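Local coordinates for MSM0271 protein (Mycobacterium smegmatis, PDB 5SUH), which is a trimeric, double-ringed shell protein of the RMM bacterial microcompartment, where it probably tiles the shell and may help control transport across it, at residues D41-F46 with A189-P194; R87-V92 with V116-E121; S170-E175 with V221-I226. One frame throughout, in Å; residues are numbered along the deposited sequence.

From the N terminus, the chain passes strand 32-39 and reaches 41-46, which opens contact 1; this loop closes 143 residues later at 189-194, the C-terminal end of helix 182-192. Within that span lies contact 2, a short closure in which the turn after helix 78-88 meets helix 113-127 across a beta hairpin. Strand 170-177 then opens contact 3 before contact 1 has closed, and helix 216-232 completes it, so contacts 1 and 3 cross. These two touch, A189 and V192 packing on A222, H225 and V221. Contact 2 stands apart, its centre 32 Å from that of contact 3. Contact 1 ties the two BMC repeats together; contact 2 lies in the first and contact 3 in the second.

Contact 1: D41-F46 with A189-P194; sequences DLQRQF and AERVAP
E190 reaches across to the first turn of helix 44-49 and takes two backbone N-H groups on its carboxylate. Q45 N bonds to OE2 of E190 at 2.9 Å, nearly straight (161°), and F46 N bonds to E190 OE1 at 3.0 Å along a more bent line; each oxygen uses its syn lone pair. The fork gets there on an extended chain, CG of E190 lying anti to the backbone N (chi1 -176°). The CB atoms of Q43 and Q45 pack against the carboxylate. Q43, the N-cap residue, bends its own chain across R191, and its NE2 donates to D41 O at 3.0 Å, from above the carbonyl plane. R191 NH1 lies 3.8 Å from D41 OD2, a long salt bridge in which the carboxylate oxygen sits at the guanidinium edge, in plane; NH2 is paired with E188. Further out, N187 accepts the backbone N-H of Q43, and the amide of Q45 is held by the backbone of L196 and V198. A carboxylate at the N-terminal end of a helix would be stabilised by the helix dipole, so E190 probably stays ionised here, joining the two BMC repeats by side-chain-to-backbone hydrogen bonds.

Contact 2: R87-V92 with V116-E121; sequences RAVPGV and VRRAGE
R118 lies across V89, the two side chains meeting at about a right angle. At the root of the arginine, CB is 4.0 Å from V89 CG2. CG stands anti to the carbonyl carbon (chi1 -86°) and the chain runs straight on to CD, then bends at chi3 (-46°), which brings the guanidinium back over the valine. NE pairs in a salt bridge with D114, one helical turn earlier. At the tip, NH1 is 4.0 Å from V89 CG2, which lies over one face of the guanidinium, while NH2 comes equally near to V89 CG1. Here the turn that leaves helix 78-88 rests on helix 113-127; in the BMC fold these two helices belong to a unit with the antiparallel four-stranded sheet 32-39, 66-73, 104-110 and 93-99, and 89-92 leads from the first helix into strand 93-99. V89 to V92 is a type I beta turn, closed by V92 N to V89 O at 3.2 Å. From the turn, V89 CG2 also meets A119, 3.9 Å from its CB, and V92 CG1 reaches the same A119 CB at 4.4 Å. V92 CG1 further approaches the backbone N of V116, while I108 of strand 104-110 touches both V92 and A119 from the sheet. The carbonyl of V92 accepts a hydrogen bond from Q151 NE2 of a neighbouring subunit.

Contact 3: S170-E175 with V221-I226; sequences SLLVYE and VARDHI
L172 and R223 mark the closest backbone approach, their CA atoms 7.4 Å apart, where strand 170-175 runs alongside helix 221-226. The segment axes pass 9.7 Å from each other and point almost the same way, 17° apart. L172 and Y174, two residues apart on the strand, send their side chains to the helix. Both methyls of L172 lie against R223 CB, with CD1 at 4.0 Å, and CD2 also grazes A222 CB. The Y174 ring takes I226 CG2 over one face: a CH-pi contact, the methyl 3.9 Å from the ring centroid and 19° off its normal. At the rim of the same ring, near its plane, R223 CG comes to 3.9 Å from Y174 CE1. R223 then bends at chi3 and its head turns away, NH1 forming a salt bridge with D224 OD1 at 3.0 Å. The phenol OH of Y174 bonds to T227, one residue beyond the segment. Helix 182-192 packs on the same helix through A189 and A185, and the strand pairs with both 138-145 and 208-214. A long helix laid on one side of a four-stranded antiparallel sheet, with a second helix beside it, is the alpha/beta arrangement of a BMC shell domain.

Contact 1: D41-F46 with A189-P194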
ATOM      1  N   ASP A  41      -2.666  18.673  28.337  1.00 57.13           N
ATOM      2  CA  ASP A  41      -2.126  19.765  27.509  1.00 49.63           C
ATOM      3  C   ASP A  41      -1.212  19.309  26.331  1.00 57.10           C
ATOM      4  O   ASP A  41       0.011  19.379  26.447  1.00 59.08           O
ATOM      5  CB  ASP A  41      -1.372  20.764  28.410  1.00 55.38           C
ATOM      6  CG  ASP A  41      -0.940  22.032  27.658  1.00 75.87           C
ATOM      7  OD1 ASP A  41      -1.676  22.472  26.749  1.00 74.82           O
ATOM      8  OD2 ASP A  41       0.156  22.573  27.945  1.00 83.40           O
ATOM      9  N   LEU A  42      -1.787  18.877  25.203  1.00 55.32           N
ATOM     10  CA  LEU A  42      -0.979  18.387  24.056  1.00 61.90           C
ATOM     11  C   LEU A  42      -0.095  19.458  23.386  1.00 59.42           C
ATOM     12  O   LEU A  42      -0.569  20.540  23.044  1.00 57.20           O
ATOM     13  CB  LEU A  42      -1.882  17.746  22.986  1.00 51.23           C
ATOM     14  CG  LEU A  42      -2.552  16.432  23.415  1.00 49.98           C
ATOM     15  CD1 LEU A  42      -3.550  15.989  22.379  1.00 40.08           C
ATOM     16  CD2 LEU A  42      -1.522  15.336  23.664  1.00 44.73           C
ATOM     17  N   GLN A  43       1.188  19.146  23.192  1.00 51.88           N
ATOM     18  CA  GLN A  43       2.085  20.070  22.492  1.00 51.34           C
ATOM     19  C   GLN A  43       1.878  19.978  20.959  1.00 47.24           C
ATOM     20  O   GLN A  43       1.427  18.956  20.460  1.00 45.55           O
ATOM     21  CB  GLN A  43       3.549  19.803  22.893  1.00 47.22           C
ATOM     22  CG  GLN A  43       3.799  19.823  24.376  1.00 49.21           C
ATOM     23  CD  GLN A  43       3.435  21.158  25.032  1.00 48.96           C
ATOM     24  OE1 GLN A  43       4.093  22.173  24.824  1.00 60.05           O
ATOM     25  NE2 GLN A  43       2.375  21.150  25.833  1.00 54.83           N
ATOM     26  N   ARG A  44       2.209  21.028  20.207  1.00 53.95           N
ATOM     27  CA  ARG A  44       1.722  21.079  18.816  1.00 65.94           C
ATOM     28  C   ARG A  44       2.359  20.073  17.840  1.00 69.78           C
ATOM     29  O   ARG A  44       1.665  19.570  16.957  1.00 72.83           O
ATOM     30  CB  ARG A  44       1.857  22.500  18.271  1.00 59.58           C
ATOM     31  CG  ARG A  44       3.242  22.917  17.904  1.00 60.87           C
ATOM     32  CD  ARG A  44       3.209  24.304  17.298  1.00 65.31           C
ATOM     33  NE  ARG A  44       4.527  24.711  16.822  1.00 77.67           N
ATOM     34  CZ  ARG A  44       4.801  25.904  16.306  1.00 81.91           C
ATOM     35  NH1 ARG A  44       3.847  26.828  16.195  1.00 66.96           N
ATOM     36  NH2 ARG A  44       6.033  26.167  15.896  1.00 87.92           N
ATOM     37  N   GLN A  45       3.639  19.736  18.005  1.00 67.37           N
ATOM     38  CA  GLN A  45       4.247  18.729  17.130  1.00 62.04           C
ATOM     39  C   GLN A  45       3.673  17.364  17.379  1.00 56.25           C
ATOM     40  O   GLN A  45       3.478  16.562  16.457  1.00 57.45           O
ATOM     41  CB  GLN A  45       5.740  18.632  17.330  1.00 53.84           C
ATOM     42  CG  GLN A  45       6.536  19.571  16.555  1.00 65.03           C
ATOM     43  CD  GLN A  45       7.984  19.172  16.554  1.00 69.26           C
ATOM     44  OE1 GLN A  45       8.404  18.306  15.774  1.00 63.69           O
ATOM     45  NE2 GLN A  45       8.767  19.804  17.424  1.00 79.76           N
ATOM     46  N   PHE A  46       3.459  17.067  18.646  1.00 55.00           N
ATOM     47  CA  PHE A  46       3.028  15.727  18.953  1.00 64.17           C
ATOM     48  C   PHE A  46       1.572  15.557  18.572  1.00 65.32           C
ATOM     49  O   PHE A  46       1.193  14.492  18.087  1.00 61.44           O
ATOM     50  CB  PHE A  46       3.293  15.374  20.422  1.00 53.82           C
ATOM     51  CG  PHE A  46       2.709  14.068  20.813  1.00 49.90           C
ATOM     52  CD1 PHE A  46       3.151  12.900  20.208  1.00 49.09           C
ATOM     53  CD2 PHE A  46       1.684  14.006  21.760  1.00 46.85           C
ATOM     54  CE1 PHE A  46       2.578  11.680  20.552  1.00 64.43           C
ATOM     55  CE2 PHE A  46       1.107  12.798  22.112  1.00 44.51           C
ATOM     56  CZ  PHE A  46       1.549  11.628  21.520  1.00 54.25           C
ATOM     57  N   ALA A 189       8.720  15.431  26.310  1.00 37.07           N
ATOM     58  CA  ALA A 189       9.938  15.967  25.688  1.00 50.58           C
ATOM     59  C   ALA A 189       9.671  17.299  24.975  1.00 51.40           C
ATOM     60  O   ALA A 189      10.434  18.251  25.120  1.00 52.40           O
ATOM     61  CB  ALA A 189      10.550  14.955  24.705  1.00 35.30           C
ATOM     62  N   GLU A 190       8.577  17.395  24.231  1.00 47.21           N
ATOM     63  CA  GLU A 190       8.354  18.628  23.494  1.00 47.79           C
ATOM     64  C   GLU A 190       8.046  19.804  24.451  1.00 48.35           C
ATOM     65  O   GLU A 190       8.376  20.961  24.162  1.00 42.26           O
ATOM     66  CB  GLU A 190       7.231  18.455  22.473  1.00 36.85           C
ATOM     67  CG  GLU A 190       7.040  19.694  21.632  1.00 52.69           C
ATOM     68  CD  GLU A 190       5.882  19.604  20.654  1.00 62.88           C
ATOM     69  OE1 GLU A 190       5.211  18.542  20.606  1.00 69.02           O
ATOM     70  OE2 GLU A 190       5.681  20.596  19.911  1.00 50.50           O
ATOM     71  N   ARG A 191       7.428  19.509  25.589  1.00 38.52           N
ATOM     72  CA  ARG A 191       7.071  20.566  26.538  1.00 55.81           C
ATOM     73  C   ARG A 191       8.328  21.241  27.102  1.00 56.92           C
ATOM     74  O   ARG A 191       8.365  22.451  27.362  1.00 55.52           O
ATOM     75  CB  ARG A 191       6.192  20.029  27.689  1.00 41.59           C
ATOM     76  CG  ARG A 191       5.935  21.068  28.774  1.00 46.34           C
ATOM     77  CD  ARG A 191       5.024  20.684  29.966  1.00 48.98           C
ATOM     78  NE  ARG A 191       4.542  19.317  29.994  1.00 72.35           N
ATOM     79  CZ  ARG A 191       3.315  18.955  29.603  1.00 93.80           C
ATOM     80  NH1 ARG A 191       2.473  19.863  29.112  1.00 88.19           N
ATOM     81  NH2 ARG A 191       2.936  17.677  29.670  1.00103.63           N
ATOM     82  N   VAL A 192       9.339  20.418  27.312  1.00 52.34           N
ATOM     83  CA  VAL A 192      10.522  20.801  28.054  1.00 57.61           C
ATOM     84  C   VAL A 192      11.650  21.274  27.131  1.00 56.24           C
ATOM     85  O   VAL A 192      12.620  21.906  27.565  1.00 53.89           O
ATOM     86  CB  VAL A 192      10.918  19.578  28.970  1.00 55.63           C
ATOM     87  CG1 VAL A 192      12.238  18.928  28.580  1.00 40.64           C
ATOM     88  CG2 VAL A 192      10.841  19.945  30.449  1.00 53.25           C
ATOM     89  N   ALA A 193      11.474  21.010  25.842  1.00 52.45           N
ATOM     90  CA  ALA A 193      12.448  21.366  24.825  1.00 46.88           C
ATOM     91  C   ALA A 193      11.786  21.668  23.458  1.00 51.94           C
ATOM     92  O   ALA A 193      11.962  20.915  22.487  1.00 49.53           O
ATOM     93  CB  ALA A 193      13.478  20.221  24.697  1.00 40.04           C
ATOM     94  N   PRO A 194      11.050  22.785  23.368  1.00 48.17           N
ATOM     95  CA  PRO A 194      10.146  23.057  22.223  1.00 51.22           C
ATOM     96  C   PRO A 194      10.813  23.221  20.842  1.00 50.96           C
ATOM     97  O   PRO A 194      10.133  23.131  19.826  1.00 57.91           O
ATOM     98  CB  PRO A 194       9.400  24.337  22.656  1.00 38.62           C
ATOM     99  CG  PRO A 194      10.260  24.948  23.681  1.00 45.01           C
ATOM    100  CD  PRO A 194      11.023  23.855  24.375  1.00 46.59           C
TER

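Contact 2: R87-V92 with V116-E121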
ATOM      1  N   ARG A  87     -20.159   6.430  25.435  1.00 54.28           N
ATOM      2  CA  ARG A  87     -21.544   6.531  25.854  1.00 63.47           C
ATOM      3  C   ARG A  87     -21.706   7.240  27.201  1.00 67.49           C
ATOM      4  O   ARG A  87     -22.771   7.794  27.483  1.00 75.36           O
ATOM      5  CB  ARG A  87     -22.158   5.127  25.934  1.00 70.62           C
ATOM      6  CG  ARG A  87     -23.667   5.121  25.937  1.00 78.08           C
ATOM      7  CD  ARG A  87     -24.202   3.717  26.009  1.00 93.09           C
ATOM      8  NE  ARG A  87     -23.888   2.916  24.833  1.00 98.55           N
ATOM      9  CZ  ARG A  87     -24.546   2.980  23.679  1.00 94.28           C
ATOM     10  NH1 ARG A  87     -24.178   2.187  22.683  1.00 92.10           N
ATOM     11  NH2 ARG A  87     -25.546   3.843  23.514  1.00 87.14           N
ATOM     12  N   ALA A  88     -20.626   7.315  27.976  1.00 60.28           N
ATOM     13  CA  ALA A  88     -20.611   8.069  29.228  1.00 52.90           C
ATOM     14  C   ALA A  88     -20.456   9.567  29.005  1.00 67.56           C
ATOM     15  O   ALA A  88     -21.093  10.374  29.683  1.00 70.05           O
ATOM     16  CB  ALA A  88     -19.496   7.570  30.115  1.00 52.44           C
ATOM     17  N   VAL A  89     -19.547   9.924  28.093  1.00 70.71           N
ATOM     18  CA  VAL A  89     -19.266  11.313  27.752  1.00 64.30           C
ATOM     19  C   VAL A  89     -19.272  11.525  26.233  1.00 63.60           C
ATOM     20  O   VAL A  89     -18.230  11.427  25.589  1.00 71.06           O
ATOM     21  CB  VAL A  89     -17.910  11.761  28.325  1.00 65.69           C
ATOM     22  CG1 VAL A  89     -17.781  13.285  28.248  1.00 64.70           C
ATOM     23  CG2 VAL A  89     -17.740  11.260  29.772  1.00 62.79           C
ATOM     24  N   PRO A  90     -20.442  11.815  25.654  1.00 70.08           N
ATOM     25  CA  PRO A  90     -20.604  11.969  24.197  1.00 72.93           C
ATOM     26  C   PRO A  90     -19.700  13.046  23.558  1.00 74.41           C
ATOM     27  O   PRO A  90     -19.472  12.998  22.347  1.00 77.36           O
ATOM     28  CB  PRO A  90     -22.095  12.316  24.046  1.00 69.66           C
ATOM     29  CG  PRO A  90     -22.744  11.752  25.276  1.00 69.68           C
ATOM     30  CD  PRO A  90     -21.727  11.924  26.369  1.00 77.16           C
ATOM     31  N   GLY A  91     -19.227  14.007  24.351  1.00 70.83           N
ATOM     32  CA  GLY A  91     -18.344  15.065  23.882  1.00 59.12           C
ATOM     33  C   GLY A  91     -16.868  14.720  23.636  1.00 66.50           C
ATOM     34  O   GLY A  91     -16.095  15.581  23.198  1.00 75.27           O
ATOM     35  N   VAL A  92     -16.438  13.493  23.933  1.00 55.54           N
ATOM     36  CA  VAL A  92     -15.056  13.124  23.622  1.00 51.83           C
ATOM     37  C   VAL A  92     -15.026  12.498  22.221  1.00 57.23           C
ATOM     38  O   VAL A  92     -16.045  12.018  21.727  1.00 66.10           O
ATOM     39  CB  VAL A  92     -14.427  12.144  24.685  1.00 58.32           C
ATOM     40  CG1 VAL A  92     -14.474  12.754  26.100  1.00 44.10           C
ATOM     41  CG2 VAL A  92     -15.096  10.771  24.673  1.00 53.22           C
ATOM     42  N   VAL A 116     -12.422  14.070  29.609  1.00 55.18           N
ATOM     43  CA  VAL A 116     -11.513  12.947  29.385  1.00 43.54           C
ATOM     44  C   VAL A 116     -11.387  12.139  30.674  1.00 48.95           C
ATOM     45  O   VAL A 116     -11.429  10.907  30.660  1.00 55.20           O
ATOM     46  CB  VAL A 116     -10.130  13.429  28.869  1.00 61.00           C
ATOM     47  CG1 VAL A 116      -9.103  12.364  29.001  1.00 57.93           C
ATOM     48  CG2 VAL A 116     -10.232  13.850  27.429  1.00 65.15           C
ATOM     49  N   ARG A 117     -11.250  12.850  31.782  1.00 54.30           N
ATOM     50  CA  ARG A 117     -11.235  12.252  33.114  1.00 55.84           C
ATOM     51  C   ARG A 117     -12.458  11.373  33.381  1.00 51.60           C
ATOM     52  O   ARG A 117     -12.321  10.216  33.781  1.00 56.98           O
ATOM     53  CB  ARG A 117     -11.153  13.378  34.147  1.00 66.09           C
ATOM     54  CG  ARG A 117     -10.770  13.018  35.559  1.00 81.43           C
ATOM     55  CD  ARG A 117     -10.736  14.302  36.404  1.00 92.24           C
ATOM     56  NE  ARG A 117      -9.377  14.860  36.466  1.00 95.78           N
ATOM     57  CZ  ARG A 117      -9.079  16.150  36.269  1.00 91.77           C
ATOM     58  NH1 ARG A 117     -10.053  17.020  36.005  1.00 92.90           N
ATOM     59  NH2 ARG A 117      -7.812  16.582  36.335  1.00 70.09           N
ATOM     60  N   ARG A 118     -13.647  11.907  33.130  1.00 58.47           N
ATOM     61  CA  ARG A 118     -14.883  11.177  33.432  1.00 60.49           C
ATOM     62  C   ARG A 118     -15.047   9.958  32.505  1.00 62.50           C
ATOM     63  O   ARG A 118     -15.528   8.901  32.921  1.00 61.21           O
ATOM     64  CB  ARG A 118     -16.107  12.104  33.312  1.00 51.54           C
ATOM     65  CG  ARG A 118     -16.358  12.850  34.602  1.00 52.13           C
ATOM     66  CD  ARG A 118     -17.540  13.805  34.582  1.00 75.09           C
ATOM     67  NE  ARG A 118     -17.671  14.694  33.428  1.00 86.02           N
ATOM     68  CZ  ARG A 118     -18.605  14.570  32.491  1.00 78.46           C
ATOM     69  NH1 ARG A 118     -19.475  13.567  32.538  1.00 72.13           N
ATOM     70  NH2 ARG A 118     -18.660  15.447  31.499  1.00 80.52           N
ATOM     71  N   ALA A 119     -14.607  10.090  31.255  1.00 58.10           N
ATOM     72  CA  ALA A 119     -14.683   8.961  30.350  1.00 58.24           C
ATOM     73  C   ALA A 119     -13.728   7.864  30.821  1.00 65.34           C
ATOM     74  O   ALA A 119     -14.047   6.666  30.705  1.00 61.93           O
ATOM     75  CB  ALA A 119     -14.387   9.383  28.932  1.00 45.05           C
ATOM     76  N   GLY A 120     -12.579   8.276  31.367  1.00 58.11           N
ATOM     77  CA  GLY A 120     -11.608   7.339  31.907  1.00 50.29           C
ATOM     78  C   GLY A 120     -12.181   6.544  33.066  1.00 66.90           C
ATOM     79  O   GLY A 120     -11.955   5.328  33.193  1.00 75.66           O
ATOM     80  N   GLU A 121     -12.943   7.225  33.912  1.00 66.40           N
ATOM     81  CA  GLU A 121     -13.573   6.585  35.058  1.00 68.05           C
ATOM     82  C   GLU A 121     -14.664   5.573  34.626  1.00 67.27           C
ATOM     83  O   GLU A 121     -14.818   4.516  35.243  1.00 74.44           O
ATOM     84  CB  GLU A 121     -14.119   7.660  35.997  1.00 69.10           C
ATOM     85  CG  GLU A 121     -13.013   8.464  36.666  1.00 83.15           C
ATOM     86  CD  GLU A 121     -13.499   9.770  37.299  1.00107.60           C
ATOM     87  OE1 GLU A 121     -14.642  10.203  37.022  1.00114.92           O
ATOM     88  OE2 GLU A 121     -12.716  10.386  38.055  1.00113.24           O
TER

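Contact 3: S170-E175 with V221-I226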
ATOM      1  N   SER A 170      21.819  16.138  16.269  1.00 36.24           N
ATOM      2  CA  SER A 170      21.956  15.027  17.191  1.00 38.24           C
ATOM      3  C   SER A 170      20.623  14.257  17.269  1.00 46.99           C
ATOM      4  O   SER A 170      19.534  14.837  17.187  1.00 46.57           O
ATOM      5  CB  SER A 170      22.382  15.523  18.572  1.00 42.70           C
ATOM      6  OG  SER A 170      23.686  16.067  18.524  1.00 53.11           O
ATOM      7  N   LEU A 171      20.714  12.946  17.412  1.00 41.28           N
ATOM      8  CA  LEU A 171      19.528  12.098  17.439  1.00 36.13           C
ATOM      9  C   LEU A 171      19.369  11.341  18.769  1.00 46.70           C
ATOM     10  O   LEU A 171      20.299  10.654  19.210  1.00 42.76           O
ATOM     11  CB  LEU A 171      19.592  11.101  16.293  1.00 39.42           C
ATOM     12  CG  LEU A 171      18.571   9.978  16.292  1.00 40.87           C
ATOM     13  CD1 LEU A 171      17.186  10.568  16.012  1.00 41.82           C
ATOM     14  CD2 LEU A 171      18.990   8.934  15.261  1.00 36.04           C
ATOM     15  N   LEU A 172      18.204  11.479  19.409  1.00 43.25           N
ATOM     16  CA  LEU A 172      17.883  10.665  20.583  1.00 44.26           C
ATOM     17  C   LEU A 172      16.935   9.532  20.223  1.00 49.51           C
ATOM     18  O   LEU A 172      15.881   9.768  19.612  1.00 48.12           O
ATOM     19  CB  LEU A 172      17.242  11.515  21.668  1.00 46.19           C
ATOM     20  CG  LEU A 172      16.479  10.780  22.770  1.00 39.40           C
ATOM     21  CD1 LEU A 172      17.401   9.935  23.657  1.00 44.81           C
ATOM     22  CD2 LEU A 172      15.696  11.790  23.587  1.00 40.68           C
ATOM     23  N   VAL A 173      17.297   8.306  20.588  1.00 40.63           N
ATOM     24  CA  VAL A 173      16.365   7.190  20.411  1.00 39.33           C
ATOM     25  C   VAL A 173      16.033   6.664  21.800  1.00 47.26           C
ATOM     26  O   VAL A 173      16.908   6.611  22.675  1.00 44.85           O
ATOM     27  CB  VAL A 173      16.921   6.036  19.498  1.00 46.21           C
ATOM     28  CG1 VAL A 173      16.976   6.459  18.019  1.00 36.14           C
ATOM     29  CG2 VAL A 173      18.290   5.550  19.971  1.00 48.31           C
ATOM     30  N   TYR A 174      14.766   6.307  22.010  1.00 47.19           N
ATOM     31  CA  TYR A 174      14.293   5.841  23.313  1.00 42.07           C
ATOM     32  C   TYR A 174      13.260   4.725  23.134  1.00 50.03           C
ATOM     33  O   TYR A 174      12.222   4.900  22.458  1.00 45.75           O
ATOM     34  CB  TYR A 174      13.666   6.991  24.094  1.00 44.93           C
ATOM     35  CG  TYR A 174      13.859   6.939  25.586  1.00 41.48           C
ATOM     36  CD1 TYR A 174      14.562   7.950  26.242  1.00 45.70           C
ATOM     37  CD2 TYR A 174      13.317   5.903  26.354  1.00 41.07           C
ATOM     38  CE1 TYR A 174      14.740   7.922  27.629  1.00 41.87           C
ATOM     39  CE2 TYR A 174      13.494   5.870  27.731  1.00 46.95           C
ATOM     40  CZ  TYR A 174      14.205   6.893  28.362  1.00 46.87           C
ATOM     41  OH  TYR A 174      14.397   6.888  29.731  1.00 57.53           O
ATOM     42  N   GLU A 175      13.541   3.579  23.734  1.00 37.85           N
ATOM     43  CA  GLU A 175      12.671   2.434  23.588  1.00 44.66           C
ATOM     44  C   GLU A 175      12.151   1.959  24.948  1.00 49.37           C
ATOM     45  O   GLU A 175      12.926   1.813  25.899  1.00 54.22           O
ATOM     46  CB  GLU A 175      13.412   1.297  22.854  1.00 39.10           C
ATOM     47  CG  GLU A 175      12.490   0.131  22.457  1.00 46.36           C
ATOM     48  CD  GLU A 175      13.160  -0.927  21.583  1.00 57.59           C
ATOM     49  OE1 GLU A 175      14.410  -0.960  21.482  1.00 61.64           O
ATOM     50  OE2 GLU A 175      12.422  -1.728  20.980  1.00 60.16           O
ATOM     51  N   VAL A 221      18.398  17.306  27.338  1.00 44.28           N
ATOM     52  CA  VAL A 221      17.375  17.791  28.254  1.00 45.64           C
ATOM     53  C   VAL A 221      16.107  16.937  28.169  1.00 49.50           C
ATOM     54  O   VAL A 221      15.482  16.629  29.195  1.00 52.96           O
ATOM     55  CB  VAL A 221      17.056  19.262  27.970  1.00 44.90           C
ATOM     56  CG1 VAL A 221      15.794  19.745  28.726  1.00 41.46           C
ATOM     57  CG2 VAL A 221      18.238  20.102  28.371  1.00 42.12           C
ATOM     58  N   ALA A 222      15.738  16.537  26.953  1.00 45.74           N
ATOM     59  CA  ALA A 222      14.545  15.699  26.763  1.00 41.66           C
ATOM     60  C   ALA A 222      14.753  14.309  27.350  1.00 46.04           C
ATOM     61  O   ALA A 222      13.898  13.824  28.092  1.00 50.86           O
ATOM     62  CB  ALA A 222      14.181  15.615  25.329  1.00 43.13           C
ATOM     63  N   ARG A 223      15.904  13.690  27.078  1.00 46.13           N
ATOM     64  CA  ARG A 223      16.137  12.346  27.605  1.00 53.84           C
ATOM     65  C   ARG A 223      16.077  12.298  29.150  1.00 54.01           C
ATOM     66  O   ARG A 223      15.446  11.392  29.727  1.00 48.10           O
ATOM     67  CB  ARG A 223      17.484  11.791  27.158  1.00 54.71           C
ATOM     68  CG  ARG A 223      17.742  10.396  27.761  1.00 53.65           C
ATOM     69  CD  ARG A 223      19.190  10.072  27.832  1.00 42.59           C
ATOM     70  NE  ARG A 223      19.833  11.053  28.714  1.00 48.58           N
ATOM     71  CZ  ARG A 223      21.150  11.262  28.779  1.00 52.52           C
ATOM     72  NH1 ARG A 223      21.621  12.189  29.601  1.00 43.95           N
ATOM     73  NH2 ARG A 223      21.996  10.581  27.998  1.00 50.91           N
ATOM     74  N   ASP A 224      16.739  13.256  29.811  1.00 47.99           N
ATOM     75  CA  ASP A 224      16.733  13.332  31.293  1.00 50.09           C
ATOM     76  C   ASP A 224      15.309  13.463  31.848  1.00 54.43           C
ATOM     77  O   ASP A 224      14.947  12.830  32.848  1.00 50.91           O
ATOM     78  CB  ASP A 224      17.588  14.496  31.810  1.00 54.54           C
ATOM     79  CG  ASP A 224      19.089  14.273  31.594  1.00 61.79           C
ATOM     80  OD1 ASP A 224      19.494  13.087  31.461  1.00 59.93           O
ATOM     81  OD2 ASP A 224      19.864  15.281  31.572  1.00 55.07           O
ATOM     82  N   HIS A 225      14.508  14.314  31.217  1.00 48.52           N
ATOM     83  CA  HIS A 225      13.145  14.498  31.669  1.00 49.15           C
ATOM     84  C   HIS A 225      12.309  13.230  31.454  1.00 55.92           C
ATOM     85  O   HIS A 225      11.555  12.803  32.341  1.00 50.33           O
ATOM     86  CB  HIS A 225      12.540  15.688  30.947  1.00 47.68           C
ATOM     87  CG  HIS A 225      11.124  15.981  31.315  1.00 44.93           C
ATOM     88  ND1 HIS A 225      10.730  16.265  32.609  1.00 45.75           N
ATOM     89  CD2 HIS A 225      10.011  16.117  30.552  1.00 48.39           C
ATOM     90  CE1 HIS A 225       9.437  16.521  32.626  1.00 53.75           C
ATOM     91  NE2 HIS A 225       8.972  16.436  31.384  1.00 51.13           N
ATOM     92  N   ILE A 226      12.461  12.611  30.285  1.00 48.23           N
ATOM     93  CA  ILE A 226      11.701  11.401  30.001  1.00 50.24           C
ATOM     94  C   ILE A 226      11.953  10.307  31.047  1.00 49.05           C
ATOM     95  O   ILE A 226      11.020   9.654  31.519  1.00 46.53           O
ATOM     96  CB  ILE A 226      12.025  10.840  28.612  1.00 47.00           C
ATOM     97  CG1 ILE A 226      11.492  11.746  27.517  1.00 43.15           C
ATOM     98  CG2 ILE A 226      11.416   9.447  28.419  1.00 44.39           C
ATOM     99  CD1 ILE A 226      11.962  11.261  26.113  1.00 36.42           C
TER